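Local coordinates for protein zinc chaperone AztD (Citrobacter koseri, PDB 6CMK) that acts as a periplasmic zinc chaperone that binds zinc ions and hands one of them directly to the solute-binding protein AztC, at residues P167-A172 with G214-A219; I183-D188 with R192-R197; F225-S228 with L233-I236; F80-S85 with I134-D139; T261-K266 with Y270-Y275. All coordinates share one frame; numbering follows the deposited sequence.

Interaction 1 (P167-A172 with G214-A219)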
# COMPACT_ATOMS: atom_id res chain seq x y z
N PRO B 167 9.38 -34.52 7.99
CA PRO B 167 10.02 -33.41 8.70
C PRO B 167 11.37 -33.06 8.07
O PRO B 167 12.22 -33.93 7.87
CB PRO B 167 10.18 -33.94 10.13
CG PRO B 167 9.13 -34.97 10.27
CD PRO B 167 8.98 -35.60 8.92
N HIS B 168 11.55 -31.78 7.76
CA HIS B 168 12.84 -31.31 7.28
C HIS B 168 12.92 -29.82 7.55
O HIS B 168 11.94 -29.18 7.95
CB HIS B 168 13.05 -31.62 5.79
CG HIS B 168 12.09 -30.94 4.87
ND1 HIS B 168 10.81 -31.40 4.65
CD2 HIS B 168 12.24 -29.86 4.07
CE1 HIS B 168 10.20 -30.62 3.77
NE2 HIS B 168 11.05 -29.68 3.40
N HIS B 169 14.12 -29.26 7.37
CA HIS B 169 14.33 -27.82 7.48
C HIS B 169 13.89 -27.20 6.16
O HIS B 169 14.66 -27.13 5.20
CB HIS B 169 15.77 -27.46 7.78
CG HIS B 169 15.98 -26.00 8.00
ND1 HIS B 169 15.46 -25.33 9.09
CD2 HIS B 169 16.61 -25.06 7.25
CE1 HIS B 169 15.78 -24.05 9.01
NE2 HIS B 169 16.47 -23.86 7.91
N GLY B 170 12.65 -26.74 6.13
CA GLY B 170 12.06 -26.28 4.90
C GLY B 170 11.39 -24.93 5.01
O GLY B 170 11.66 -24.15 5.94
N VAL B 171 10.51 -24.65 4.06
CA VAL B 171 9.80 -23.38 4.02
C VAL B 171 8.47 -23.60 3.32
O VAL B 171 8.36 -24.39 2.38
CB VAL B 171 10.65 -22.30 3.32
CG1 VAL B 171 11.05 -22.75 1.93
CG2 VAL B 171 9.91 -20.96 3.29
N ALA B 172 7.45 -22.87 3.78
CA ALA B 172 6.13 -22.87 3.18
C ALA B 172 5.75 -21.43 2.87
O ALA B 172 5.90 -20.55 3.72
CB ALA B 172 5.09 -23.49 4.12
N GLY B 214 19.40 -28.31 -2.94
CA GLY B 214 19.97 -27.56 -1.84
C GLY B 214 19.18 -26.31 -1.53
O GLY B 214 19.76 -25.26 -1.25
N LEU B 215 17.85 -26.41 -1.58
CA LEU B 215 17.01 -25.23 -1.38
C LEU B 215 17.12 -24.71 0.04
O LEU B 215 16.94 -25.46 1.01
CB LEU B 215 15.57 -25.59 -1.71
CG LEU B 215 14.57 -24.44 -1.82
CD1 LEU B 215 13.48 -24.80 -2.81
CD2 LEU B 215 13.97 -24.12 -0.46
N HIS B 216 17.42 -23.42 0.16
CA HIS B 216 17.48 -22.74 1.45
C HIS B 216 17.58 -21.24 1.20
O HIS B 216 18.41 -20.80 0.40
CB HIS B 216 18.67 -23.20 2.30
CG HIS B 216 18.65 -22.67 3.69
ND1 HIS B 216 19.29 -21.50 4.05
CD2 HIS B 216 18.07 -23.14 4.82
CE1 HIS B 216 19.10 -21.28 5.34
NE2 HIS B 216 18.37 -22.26 5.83
N GLY B 217 16.74 -20.46 1.86
CA GLY B 217 16.67 -19.02 1.64
C GLY B 217 15.35 -18.64 0.99
O GLY B 217 14.90 -19.28 0.04
N SER B 218 14.74 -17.58 1.51
CA SER B 218 13.39 -17.21 1.11
C SER B 218 13.14 -15.74 1.41
O SER B 218 13.56 -15.23 2.45
CB SER B 218 12.35 -18.07 1.84
OG SER B 218 12.62 -18.06 3.24
N ALA B 219 12.45 -15.06 0.50
CA ALA B 219 12.03 -13.69 0.74
C ALA B 219 11.00 -13.31 -0.31
O ALA B 219 10.95 -13.88 -1.39
CB ALA B 219 13.20 -12.70 0.66
O HOH W 1 15.63 -25.17 3.49

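Interaction 2 (I183-D188 with R192-R197)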
# COMPACT_ATOMS: atom_id res chain seq x y z
N ILE B 183 10.42 -29.63 -0.78
CA ILE B 183 10.33 -31.08 -0.96
C ILE B 183 11.48 -31.70 -0.17
O ILE B 183 12.64 -31.35 -0.41
CB ILE B 183 10.43 -31.45 -2.44
CG1 ILE B 183 9.27 -30.83 -3.23
CG2 ILE B 183 10.48 -32.97 -2.62
CD1 ILE B 183 9.51 -30.81 -4.73
N PRO B 184 11.22 -32.63 0.76
CA PRO B 184 12.34 -33.22 1.51
C PRO B 184 13.20 -34.08 0.60
O PRO B 184 12.72 -34.67 -0.38
CB PRO B 184 11.65 -34.06 2.58
CG PRO B 184 10.32 -34.41 1.97
CD PRO B 184 9.93 -33.20 1.16
N ASN B 185 14.48 -34.15 0.93
CA ASN B 185 15.38 -35.05 0.23
C ASN B 185 14.89 -36.47 0.42
O ASN B 185 14.75 -36.92 1.57
CB ASN B 185 16.80 -34.88 0.76
CG ASN B 185 17.80 -35.79 0.07
OD1 ASN B 185 17.60 -36.99 -0.04
ND2 ASN B 185 18.89 -35.20 -0.42
N PRO B 186 14.61 -37.21 -0.65
CA PRO B 186 13.93 -38.51 -0.49
C PRO B 186 14.81 -39.61 0.08
O PRO B 186 14.27 -40.66 0.46
CB PRO B 186 13.47 -38.84 -1.92
CG PRO B 186 14.40 -38.08 -2.80
CD PRO B 186 14.69 -36.80 -2.06
N ASP B 187 16.12 -39.40 0.15
CA ASP B 187 17.03 -40.42 0.67
C ASP B 187 17.48 -40.14 2.10
O ASP B 187 17.82 -41.08 2.83
CB ASP B 187 18.27 -40.53 -0.22
CG ASP B 187 17.91 -40.85 -1.67
OD1 ASP B 187 17.07 -41.74 -1.89
OD2 ASP B 187 18.47 -40.19 -2.57
N ASP B 188 17.47 -38.88 2.51
CA ASP B 188 17.86 -38.50 3.87
C ASP B 188 17.23 -37.13 4.11
O ASP B 188 17.75 -36.12 3.64
CB ASP B 188 19.38 -38.44 4.02
CG ASP B 188 19.81 -37.98 5.40
OD1 ASP B 188 18.95 -37.63 6.23
OD2 ASP B 188 21.03 -37.98 5.65
N ARG B 192 19.38 -30.85 3.01
CA ARG B 192 18.57 -29.75 2.53
C ARG B 192 17.50 -30.28 1.58
O ARG B 192 17.66 -31.33 0.96
CB ARG B 192 19.44 -28.69 1.84
CG ARG B 192 20.08 -27.70 2.81
CD ARG B 192 20.94 -26.64 2.13
NE ARG B 192 21.37 -25.62 3.08
CZ ARG B 192 22.10 -24.54 2.77
NH1 ARG B 192 22.49 -24.33 1.53
NH2 ARG B 192 22.43 -23.68 3.72
N PRO B 193 16.38 -29.58 1.47
CA PRO B 193 15.35 -30.00 0.51
C PRO B 193 15.85 -29.87 -0.92
O PRO B 193 16.84 -29.21 -1.21
CB PRO B 193 14.17 -29.06 0.81
CG PRO B 193 14.75 -27.92 1.59
CD PRO B 193 15.95 -28.44 2.30
N VAL B 194 15.12 -30.53 -1.83
CA VAL B 194 15.58 -30.74 -3.20
C VAL B 194 14.78 -29.94 -4.20
O VAL B 194 15.07 -30.01 -5.41
CB VAL B 194 15.55 -32.24 -3.57
CG1 VAL B 194 16.45 -33.02 -2.63
CG2 VAL B 194 14.13 -32.78 -3.50
N GLY B 195 13.80 -29.16 -3.75
CA GLY B 195 12.99 -28.37 -4.65
C GLY B 195 11.76 -27.88 -3.92
O GLY B 195 11.71 -27.92 -2.68
N ALA B 196 10.77 -27.45 -4.69
CA ALA B 196 9.53 -26.94 -4.13
C ALA B 196 8.38 -27.38 -5.02
O ALA B 196 8.57 -27.67 -6.21
CB ALA B 196 9.53 -25.41 -4.01
N ARG B 197 7.18 -27.40 -4.45
CA ARG B 197 6.00 -27.75 -5.22
C ARG B 197 4.79 -26.97 -4.73
O ARG B 197 4.72 -26.54 -3.58
CB ARG B 197 5.69 -29.25 -5.15
CG ARG B 197 5.36 -29.78 -3.75
CD ARG B 197 4.81 -31.20 -3.83
NE ARG B 197 5.77 -32.16 -4.36
CZ ARG B 197 6.43 -33.08 -3.65
NH1 ARG B 197 6.24 -33.19 -2.34
NH2 ARG B 197 7.28 -33.90 -4.25
O HOH W 2 19.65 -32.29 -0.47

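Interaction 3 (F225-S228 with L233-I236)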
# COMPACT_ATOMS: atom_id res chain seq x y z
N PHE B 225 7.79 -14.00 -4.99
CA PHE B 225 8.47 -14.63 -3.87
C PHE B 225 9.63 -15.47 -4.41
O PHE B 225 9.51 -16.13 -5.44
CB PHE B 225 7.52 -15.50 -3.05
CG PHE B 225 7.98 -15.72 -1.66
CD1 PHE B 225 8.83 -16.77 -1.36
CD2 PHE B 225 7.60 -14.85 -0.64
CE1 PHE B 225 9.29 -16.95 -0.09
CE2 PHE B 225 8.06 -15.03 0.64
CZ PHE B 225 8.91 -16.09 0.92
N ALA B 226 10.75 -15.44 -3.70
CA ALA B 226 11.95 -16.13 -4.16
C ALA B 226 12.41 -17.18 -3.15
O ALA B 226 12.39 -16.94 -1.94
CB ALA B 226 13.08 -15.15 -4.42
N LEU B 227 12.82 -18.33 -3.67
CA LEU B 227 13.49 -19.38 -2.91
C LEU B 227 14.82 -19.65 -3.59
O LEU B 227 14.87 -19.82 -4.82
CB LEU B 227 12.65 -20.67 -2.85
CG LEU B 227 11.19 -20.56 -2.40
CD1 LEU B 227 10.49 -21.91 -2.54
CD2 LEU B 227 11.09 -20.05 -0.97
N SER B 228 15.90 -19.69 -2.83
CA SER B 228 17.23 -19.85 -3.40
C SER B 228 17.73 -21.27 -3.21
O SER B 228 17.40 -21.94 -2.23
CB SER B 228 18.21 -18.86 -2.79
OG SER B 228 18.13 -18.87 -1.38
N LEU B 233 17.36 -19.22 -8.43
CA LEU B 233 16.21 -18.88 -7.61
C LEU B 233 14.95 -19.43 -8.25
O LEU B 233 14.81 -19.41 -9.48
CB LEU B 233 16.04 -17.35 -7.45
CG LEU B 233 17.27 -16.53 -7.08
CD1 LEU B 233 16.90 -15.06 -6.86
CD2 LEU B 233 17.97 -17.07 -5.84
N LEU B 234 14.05 -19.93 -7.42
CA LEU B 234 12.68 -20.19 -7.83
C LEU B 234 11.91 -18.90 -7.58
O LEU B 234 12.04 -18.31 -6.50
CB LEU B 234 12.06 -21.34 -7.05
CG LEU B 234 12.70 -22.71 -7.19
CD1 LEU B 234 11.92 -23.70 -6.36
CD2 LEU B 234 12.76 -23.18 -8.64
N LEU B 235 11.16 -18.45 -8.57
CA LEU B 235 10.39 -17.22 -8.48
C LEU B 235 8.92 -17.59 -8.59
O LEU B 235 8.54 -18.30 -9.52
CB LEU B 235 10.79 -16.23 -9.57
CG LEU B 235 12.24 -15.75 -9.50
CD1 LEU B 235 12.57 -14.83 -10.65
CD2 LEU B 235 12.51 -15.05 -8.17
N ILE B 236 8.12 -17.13 -7.64
CA ILE B 236 6.72 -17.54 -7.50
C ILE B 236 5.82 -16.32 -7.63
O ILE B 236 6.07 -15.29 -7.00
CB ILE B 236 6.46 -18.24 -6.15
CG1 ILE B 236 7.53 -19.31 -5.86
CG2 ILE B 236 5.07 -18.87 -6.13
CD1 ILE B 236 7.54 -19.75 -4.42

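Interaction 4 (F80-S85 with I134-D139)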
# COMPACT_ATOMS: atom_id res chain seq x y z
N PHE B 80 5.55 -11.79 15.19
CA PHE B 80 5.63 -13.19 15.58
C PHE B 80 7.01 -13.49 16.14
O PHE B 80 8.02 -13.05 15.60
CB PHE B 80 5.29 -14.10 14.40
CG PHE B 80 3.84 -14.02 14.00
CD1 PHE B 80 3.39 -12.99 13.20
CD2 PHE B 80 2.93 -14.95 14.46
CE1 PHE B 80 2.05 -12.90 12.84
CE2 PHE B 80 1.59 -14.86 14.11
CZ PHE B 80 1.15 -13.83 13.30
N ALA B 81 7.02 -14.23 17.25
CA ALA B 81 8.24 -14.54 17.99
C ALA B 81 8.42 -16.05 17.94
O ALA B 81 7.76 -16.80 18.67
CB ALA B 81 8.15 -14.01 19.42
N ILE B 82 9.31 -16.50 17.05
CA ILE B 82 9.53 -17.91 16.80
C ILE B 82 10.59 -18.40 17.78
O ILE B 82 11.71 -17.89 17.80
CB ILE B 82 9.96 -18.15 15.34
CG1 ILE B 82 8.82 -17.87 14.35
CG2 ILE B 82 10.40 -19.60 15.15
CD1 ILE B 82 8.50 -16.41 14.07
N GLN B 83 10.23 -19.40 18.59
CA GLN B 83 11.08 -19.92 19.65
C GLN B 83 11.42 -21.38 19.35
O GLN B 83 10.77 -22.31 19.85
CB GLN B 83 10.38 -19.75 20.99
CG GLN B 83 10.07 -18.30 21.31
CD GLN B 83 8.85 -18.13 22.19
OE1 GLN B 83 8.83 -18.57 23.32
NE2 GLN B 83 7.81 -17.48 21.64
N GLY B 84 12.45 -21.58 18.54
CA GLY B 84 12.74 -22.92 18.03
C GLY B 84 12.97 -23.94 19.13
O GLY B 84 12.47 -25.06 19.06
N SER B 85 13.73 -23.56 20.16
CA SER B 85 14.06 -24.51 21.22
C SER B 85 12.90 -24.75 22.17
O SER B 85 12.90 -25.76 22.88
CB SER B 85 15.27 -24.02 22.01
OG SER B 85 15.01 -22.79 22.66
N ILE B 134 -0.51 -16.48 6.50
CA ILE B 134 0.64 -16.84 7.33
C ILE B 134 0.95 -18.32 7.12
O ILE B 134 0.04 -19.15 7.15
CB ILE B 134 0.37 -16.58 8.83
CG1 ILE B 134 0.19 -15.09 9.12
CG2 ILE B 134 1.49 -17.17 9.72
CD1 ILE B 134 -0.65 -14.84 10.35
N ALA B 135 2.22 -18.65 6.95
CA ALA B 135 2.66 -20.04 6.94
C ALA B 135 3.82 -20.17 7.91
O ALA B 135 4.85 -19.53 7.72
CB ALA B 135 3.10 -20.50 5.54
N GLN B 136 3.65 -21.00 8.94
CA GLN B 136 4.69 -21.28 9.92
C GLN B 136 5.20 -22.70 9.70
O GLN B 136 4.42 -23.65 9.75
CB GLN B 136 4.17 -21.09 11.35
CG GLN B 136 5.18 -21.46 12.43
CD GLN B 136 6.36 -20.52 12.42
OE1 GLN B 136 6.21 -19.31 12.56
NE2 GLN B 136 7.55 -21.07 12.25
N TRP B 137 6.50 -22.83 9.46
CA TRP B 137 7.15 -24.12 9.31
C TRP B 137 7.58 -24.67 10.66
O TRP B 137 7.97 -23.92 11.56
CB TRP B 137 8.37 -24.01 8.40
CG TRP B 137 8.89 -25.32 7.92
CD1 TRP B 137 9.82 -26.12 8.53
CD2 TRP B 137 8.50 -25.99 6.73
NE1 TRP B 137 10.03 -27.25 7.77
CE2 TRP B 137 9.23 -27.20 6.66
CE3 TRP B 137 7.59 -25.70 5.70
CZ2 TRP B 137 9.09 -28.10 5.61
CZ3 TRP B 137 7.45 -26.60 4.66
CH2 TRP B 137 8.20 -27.78 4.62
N PHE B 138 7.51 -26.00 10.79
CA PHE B 138 8.02 -26.69 11.97
C PHE B 138 8.97 -27.78 11.50
O PHE B 138 8.55 -28.75 10.86
CB PHE B 138 6.88 -27.29 12.82
CG PHE B 138 6.06 -26.26 13.53
CD1 PHE B 138 5.01 -25.63 12.89
CD2 PHE B 138 6.35 -25.90 14.84
CE1 PHE B 138 4.25 -24.67 13.53
CE2 PHE B 138 5.60 -24.94 15.49
CZ PHE B 138 4.55 -24.32 14.83
N ASP B 139 10.26 -27.62 11.82
CA ASP B 139 11.29 -28.53 11.36
C ASP B 139 11.10 -29.96 11.86
O ASP B 139 11.60 -30.90 11.23
CB ASP B 139 12.67 -28.04 11.79
CG ASP B 139 13.11 -26.79 11.05
OD1 ASP B 139 12.43 -26.35 10.10
OD2 ASP B 139 14.17 -26.23 11.43

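Interaction 5 (T261-K266 with Y270-Y275)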
# COMPACT_ATOMS: atom_id res chain seq x y z
N THR B 261 20.48 -17.28 1.83
CA THR B 261 19.69 -16.35 2.62
C THR B 261 19.30 -15.19 1.73
O THR B 261 20.14 -14.69 0.98
CB THR B 261 20.48 -15.82 3.83
OG1 THR B 261 21.15 -16.90 4.48
CG2 THR B 261 19.55 -15.13 4.83
N LEU B 262 18.03 -14.76 1.81
CA LEU B 262 17.50 -13.72 0.94
C LEU B 262 16.76 -12.64 1.73
O LEU B 262 16.16 -12.91 2.78
CB LEU B 262 16.51 -14.27 -0.08
CG LEU B 262 17.04 -15.15 -1.18
CD1 LEU B 262 15.91 -16.00 -1.75
CD2 LEU B 262 17.70 -14.32 -2.26
N ILE B 263 16.79 -11.42 1.19
CA ILE B 263 15.89 -10.34 1.58
C ILE B 263 15.30 -9.75 0.30
O ILE B 263 15.84 -9.90 -0.80
CB ILE B 263 16.59 -9.24 2.41
CG1 ILE B 263 17.79 -8.69 1.65
CG2 ILE B 263 17.01 -9.79 3.78
CD1 ILE B 263 18.45 -7.51 2.34
N GLY B 264 14.15 -9.11 0.45
CA GLY B 264 13.41 -8.56 -0.68
C GLY B 264 13.09 -7.09 -0.53
O GLY B 264 12.71 -6.63 0.55
N GLY B 265 13.24 -6.35 -1.63
CA GLY B 265 12.92 -4.94 -1.62
C GLY B 265 11.45 -4.69 -1.33
O GLY B 265 10.58 -5.49 -1.67
N LYS B 266 11.17 -3.55 -0.71
CA LYS B 266 9.78 -3.22 -0.38
C LYS B 266 9.13 -2.28 -1.38
O LYS B 266 8.04 -2.57 -1.89
CB LYS B 266 9.69 -2.64 1.03
CG LYS B 266 9.46 -3.69 2.10
CD LYS B 266 8.09 -3.55 2.77
CE LYS B 266 6.93 -3.73 1.79
NZ LYS B 266 5.76 -4.38 2.44
N TYR B 270 13.21 -6.30 -5.98
CA TYR B 270 14.52 -6.91 -6.14
C TYR B 270 14.75 -7.85 -4.97
O TYR B 270 14.05 -7.79 -3.96
CB TYR B 270 15.65 -5.85 -6.19
CG TYR B 270 15.86 -5.11 -4.89
CD1 TYR B 270 15.18 -3.92 -4.61
CD2 TYR B 270 16.75 -5.58 -3.94
CE1 TYR B 270 15.39 -3.24 -3.42
CE2 TYR B 270 16.96 -4.91 -2.75
CZ TYR B 270 16.29 -3.74 -2.50
OH TYR B 270 16.50 -3.08 -1.32
N PHE B 271 15.77 -8.70 -5.11
CA PHE B 271 16.24 -9.53 -4.02
C PHE B 271 17.72 -9.29 -3.82
O PHE B 271 18.45 -8.98 -4.77
CB PHE B 271 15.95 -11.01 -4.28
CG PHE B 271 14.50 -11.30 -4.44
CD1 PHE B 271 13.69 -11.40 -3.33
CD2 PHE B 271 13.94 -11.43 -5.70
CE1 PHE B 271 12.34 -11.63 -3.47
CE2 PHE B 271 12.59 -11.67 -5.84
CZ PHE B 271 11.78 -11.77 -4.73
N ILE B 272 18.16 -9.41 -2.57
CA ILE B 272 19.58 -9.49 -2.25
C ILE B 272 19.81 -10.83 -1.58
O ILE B 272 19.07 -11.21 -0.67
CB ILE B 272 20.03 -8.32 -1.36
CG1 ILE B 272 19.84 -7.00 -2.10
CG2 ILE B 272 21.51 -8.49 -0.98
CD1 ILE B 272 20.14 -5.79 -1.25
N GLY B 273 20.81 -11.55 -2.07
CA GLY B 273 21.20 -12.80 -1.45
C GLY B 273 22.65 -12.76 -1.02
O GLY B 273 23.44 -11.97 -1.54
N ASN B 274 23.01 -13.59 -0.05
CA ASN B 274 24.42 -13.86 0.12
C ASN B 274 24.92 -14.67 -1.07
O ASN B 274 24.15 -15.15 -1.91
CB ASN B 274 24.68 -14.56 1.46
CG ASN B 274 24.12 -15.97 1.53
OD1 ASN B 274 23.13 -16.31 0.89
ND2 ASN B 274 24.76 -16.81 2.34
N TYR B 275 26.24 -14.80 -1.18
CA TYR B 275 26.83 -15.49 -2.31
C TYR B 275 28.23 -15.90 -1.90
O TYR B 275 29.22 -15.48 -2.50
CB TYR B 275 26.84 -14.60 -3.56
CG TYR B 275 26.93 -15.39 -4.86
CD1 TYR B 275 25.85 -16.14 -5.30
CD2 TYR B 275 28.09 -15.38 -5.63
CE1 TYR B 275 25.93 -16.87 -6.48
CE2 TYR B 275 28.17 -16.10 -6.80
CZ TYR B 275 27.08 -16.85 -7.23
OH TYR B 275 27.14 -17.58 -8.39

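Interaction 1 (P167-A172 with G214-A219)
The backbones carrying H169 and V171 on one side and L215 to S218 on the other are not paired as strands; their touching parts run 49° apart, and the nearest alpha carbons, those of V171 and S218, lie 7.7 Å from each other. What joins them is a metal ion, a water and a little apolar packing. H169 and H216 both direct NE2 at the same zinc ion, so the two nitrogens, H169 NE2 and H216 NE2, sit 3.2 Å apart as co-ligands without a hydrogen bond. Their rings meet rim to rim, planes at 26°, and the carbons H169 CD2 and H216 CD2 close to 3.4 Å. Both rings reach the metal with CG anti to the backbone N (chi1 -175° in H169). This is high-affinity zinc site 1 of the beta-propeller, assembled from strand 124-130, which carries H126, and from the two loops that carry H169 and H216. A second shell fixes the rings: D139 bonds H169 ND1, while the carbonyl of S260 takes H216 ND1. One water donates to H169 O and to L215 O, at 2.8 Å from each of these oxygens. V171 splits its methyls, CG1 meeting L215 CD2 at 4.0 Å where the two side chains cross at about a right angle, and CG2 resting by S218 OG.

Interaction 2 (I183-D188 with R192-R197)
I183 packs against R197 and V194 at the tight end of this contact, whereas at the looser end N185 reaches R192 only through water. The backbone of I183 makes both direct bonds: its N donates to G195 O at 2.9 Å, and its O accepts from V194 N at 3.0 Å. The isoleucine side chain meets three neighbours. CG1 lies over the centre of one face of the R197 guanidinium, 3.6 Å from R197 CZ, CG2 meets V194 CG2, and I183 CD1 packs on the backbone of A196, 3.6 Å from A196 N. R197 doubles back to offer that face because its chain bends at chi3 (63°), and a salt bridge from NE to D209 anchors the group. The segments belong to the loop joining strands 178-183 and 195-200, neighbours in one antiparallel blade sheet of the beta-propeller, and their touching parts run 121° apart. Beyond P184 the contact thins. V194 CG1 still touches N185 CA at 3.7 Å and, more distantly, P186 CD, but the polar link is indirect: a water accepts from N185 ND2 and donates to R192 O, 2.6 Å from that oxygen. The amide's other atom turns inward to its own loop in an Asx turn, N185 OD1 accepting from D187 N at 2.8 Å and, from above its carbonyl plane, from D188 N.

Interaction 3 (F225-S228 with L233-I236)
L227 O receives the shortest bond of this contact, 2.7 Å from L234 N, and the same oxygen also draws the CA-H of L233. The pair belongs to a beta hairpin, the two middle strands of a four-stranded antiparallel propeller blade, their N-to-C directions 160° apart. L227 N returns the bond to L234 O, and F225 exchanges an equivalent couple with I236, so two hydrogen-bonded pairs alternate with the non-hydrogen-bonded pairs A226-L235 and S228-L233. All four donors lie in the plane of the carbonyl they approach, as in a regular antiparallel ladder. F225, L227, L234 and I236 occupy one face. There L227 CD1 and I236 CD1 come to 4.1 Å, while the F225 ring swings away from the hairpin and presents its edge to L227 CD2 of its own strand. The other face carries A226, S228, L233 and L235. S228 OG leaves the hairpin to bond H216 O, tying this strand to the loop of a zinc ligand. This face packs closer, and F271 of the following blade lies against both A226 and L235, whose own meeting brings L235 CD2 across to 3.8 Å from A226 CB.

Interaction 4 (F80-S85 with I134-D139)
F80 and I134 approach each other from opposite directions, and one step along the strands I82 and Q136 do the same but slide past one another. These four side chains fill the seam between two successive blades of the beta-propeller, strand 78-83 facing strand 133-138; the sheets pack side chain to side chain, with I82 and Q136 alpha carbons 9.1 Å apart and no backbone bond between them. I134 extends its delta methyl to the far end of the phenyl ring, so that I134 CD1 lies 3.6 Å from F80 CZ, in an oblique approach. F127 of the neighbouring strand 124-130 touches both side chains. In the second pair a hydrocarbon branch meets an amide. The Q136 chain leaves with CG anti to the backbone N and then bends at chi2 (66°), which turns its amide forward along its own strand, toward W137. Q136 NE2 is well held, donating to W137 O at 3.0 Å almost in the amide plane and also to the carbonyl of G125. These bonds fix the rotation of the group; Q136 OE1 is buried without a hydrogen-bonding partner, 3.5 Å from I82 CG1 and 4.0 Å from I82 CD1.

Interaction 5 (T261-K266 with Y270-Y275)
Y270 lays its ring against G265 and opens the pairing of strand 271-274 with strand 262-264, a beta hairpin at one edge of a four-stranded propeller blade. G265 CA stands over one face of the tyrosine, 3.8 Å from the ring centroid and offset toward the rim, a CH-pi contact. The ring folds back there because CG lies between the backbone N and the carbonyl carbon (chi1 67°). Meanwhile Y270 O accepts from G265 N at 2.9 Å. F271 follows on the opposite face of the hairpin, its ring turning an edge to I263 O and meeting G264 CA obliquely. It shares that face with L262, which leans on A226 of the preceding blade. I272 forms the central hydrogen-bonded pair with I263: I263 N reaches I272 O at 2.9 Å, and I272 N answers to I263 O. The two isoleucine side chains lie alongside each other, with I263 CG1 at 3.8 Å from I272 CB. At G273, which lacks a side chain, L262 CD2 settles 3.9 Å from G273 CA, and T261 O meets the alpha carbon through a CA-H...O contact. N274 closes the ladder twice. Its backbone N donates to T261 O in the carbonyl plane, a longish 3.2 Å, whereas its side chain, with CG also set between the backbone N and the carbonyl carbon, turns to the residue that precedes strand 262-264. N274 OD1 also takes the N-H of S260, and T261 N comes to it from above the carbonyl plane at 3.0 Å.

How the interactions relate
Interactions 2, 3 and 5 each lie within a single blade of the propeller and rest on backbone bonds: interaction 3 is wholly buried and regular, interaction 5 mostly buried, and interaction 2 a partly exposed loop finished by water. Interactions 1 and 4 bridge different blades without direct backbone bonds, the first through zinc and water, the second by buried side-chain packing. Interaction 1 touches all the others. Its segments receive D139 and W137 from interaction 4, P193 from interaction 2, S228 from interaction 3 and the 262-264 strand from interaction 5, whereas interactions 4 and 5 lie about 21 Å apart between centres.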